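Local structure of putative redox protein (Lactobacillus casei, 2QL8) at residues Glu49-Leu52 with Gly53-Leu56. The protein is a putative redox protein of the OsmC/Ohr family, whose members typically reduce peroxides through paired cysteines, though its own substrate is not established. Numbering follows the deposited sequence.
Sequences EQLL and GLSL. With EDO (1,2-ethanediol), chain I.
Leu54 CD1 lies 4.5 Å from Leu51 CD2, a loose apolar touch one turn apart. With CG beside the backbone N (chi1 -67°), the same Leu54 side chain meets the carbonyl of Gln50, Leu54 CG sitting beyond the oxygen, 3.3 Å from Gln50 O. That oxygen also accepts the hydrogen bond from Leu54 N at 2.8 Å. Leu52 and Leu56 both touch Val96 of strand 91-102; between them runs the straightest bond of the turn, Leu56 N to Leu52 O (2.9 Å, 174° at the hydrogen). Ser55 OG hydrogen-bonds Pro48 O of the second subunit. Bent at chi2 (91°), the buried Glu49 turns its carboxylate off the helix, where OE2 accepts a hydrogen bond from O1 of an ethanediol, probably from the crystallisation liquor, at 2.6 Å. With an alanine in place of Glu49, the ethanediol hydroxyl would probably lose its acceptor and a gap would open beside Phe94, Val83 and Phe85. Gly53 N closes onto Glu49 O at 3.0 Å, one of four successive i to i+4 bonds in the long helix 48-70, which packs on the sheet and meets the second subunit in this OsmC-type dimer.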
loop_
_atom_site.group_PDB
_atom_site.type_symbol
_atom_site.label_atom_id
_atom_site.label_comp_id
_atom_site.label_asym_id
_atom_site.label_seq_id
_atom_site.Cartn_x
_atom_site.Cartn_y
_atom_site.Cartn_z
ATOM N N GLU A 49 -0.023 -7.646 1.826
ATOM C CA GLU A 49 1.426 -7.648 1.726
ATOM C C GLU A 49 1.841 -7.443 0.270
ATOM O O GLU A 49 2.647 -6.559 -0.074
ATOM C CB GLU A 49 1.973 -8.978 2.245
ATOM C CG GLU A 49 1.822 -9.193 3.775
ATOM C CD GLU A 49 0.499 -9.907 4.188
ATOM O OE1 GLU A 49 -0.486 -9.920 3.388
ATOM O OE2 GLU A 49 0.481 -10.464 5.317
ATOM N N GLN A 50 1.247 -8.241 -0.613
ATOM C CA GLN A 50 1.504 -8.135 -2.044
ATOM C C GLN A 50 1.084 -6.752 -2.587
ATOM O O GLN A 50 1.801 -6.120 -3.384
ATOM C CB GLN A 50 0.796 -9.230 -2.825
ATOM C CG GLN A 50 1.405 -10.633 -2.620
ATOM C CD GLN A 50 0.733 -11.706 -3.456
ATOM O OE1 GLN A 50 -0.215 -11.436 -4.201
ATOM N NE2 GLN A 50 1.243 -12.952 -3.336
ATOM N N LEU A 51 -0.119 -6.327 -2.215
ATOM C CA LEU A 51 -0.680 -5.078 -2.714
ATOM C C LEU A 51 0.190 -3.894 -2.285
ATOM O O LEU A 51 0.445 -2.977 -3.090
ATOM C CB LEU A 51 -2.141 -4.932 -2.294
ATOM C CG LEU A 51 -3.111 -5.867 -3.025
ATOM C CD1 LEU A 51 -4.422 -6.019 -2.185
ATOM C CD2 LEU A 51 -3.361 -5.379 -4.453
ATOM N N LEU A 52 0.660 -3.903 -1.050
ATOM C CA LEU A 52 1.614 -2.904 -0.565
ATOM C C LEU A 52 2.923 -2.900 -1.334
ATOM O O LEU A 52 3.433 -1.863 -1.738
ATOM C CB LEU A 52 1.859 -3.042 0.919
ATOM C CG LEU A 52 2.841 -2.081 1.600
ATOM C CD1 LEU A 52 2.360 -0.616 1.380
ATOM C CD2 LEU A 52 3.066 -2.358 3.090
ATOM N N GLY A 53 3.468 -4.082 -1.576
ATOM C CA GLY A 53 4.666 -4.182 -2.387
ATOM C C GLY A 53 4.480 -3.657 -3.813
ATOM O O GLY A 53 5.356 -2.977 -4.367
ATOM N N LEU A 54 3.354 -3.984 -4.428
ATOM C CA LEU A 54 3.015 -3.463 -5.750
ATOM C C LEU A 54 2.897 -1.936 -5.732
ATOM O O LEU A 54 3.372 -1.253 -6.645
ATOM C CB LEU A 54 1.722 -4.102 -6.306
ATOM C CG LEU A 54 1.764 -5.613 -6.648
ATOM C CD1 LEU A 54 0.349 -6.209 -6.821
ATOM C CD2 LEU A 54 2.653 -5.857 -7.906
ATOM N N SER A 55 2.266 -1.410 -4.693
ATOM C CA SER A 55 2.153 0.043 -4.543
ATOM C C SER A 55 3.531 0.726 -4.436
ATOM O O SER A 55 3.845 1.688 -5.188
ATOM C CB SER A 55 1.305 0.405 -3.315
ATOM O OG SER A 55 1.246 1.816 -3.122
ATOM N N LEU A 56 4.341 0.278 -3.487
ATOM C CA LEU A 56 5.651 0.902 -3.230
ATOM C C LEU A 56 6.613 0.732 -4.404
ATOM O O LEU A 56 7.295 1.670 -4.791
ATOM C CB LEU A 56 6.258 0.377 -1.941
ATOM C CG LEU A 56 7.629 0.948 -1.545
ATOM C CD1 LEU A 56 7.594 2.484 -1.383
ATOM C CD2 LEU A 56 8.155 0.258 -0.300
HETATM C C1 EDO I . -2.434 -10.421 7.438
HETATM O O1 EDO I . -1.959 -10.707 6.116
HETATM C C2 EDO I . -3.007 -9.019 7.579
HETATM O O2 EDO I . -4.169 -8.839 6.758
#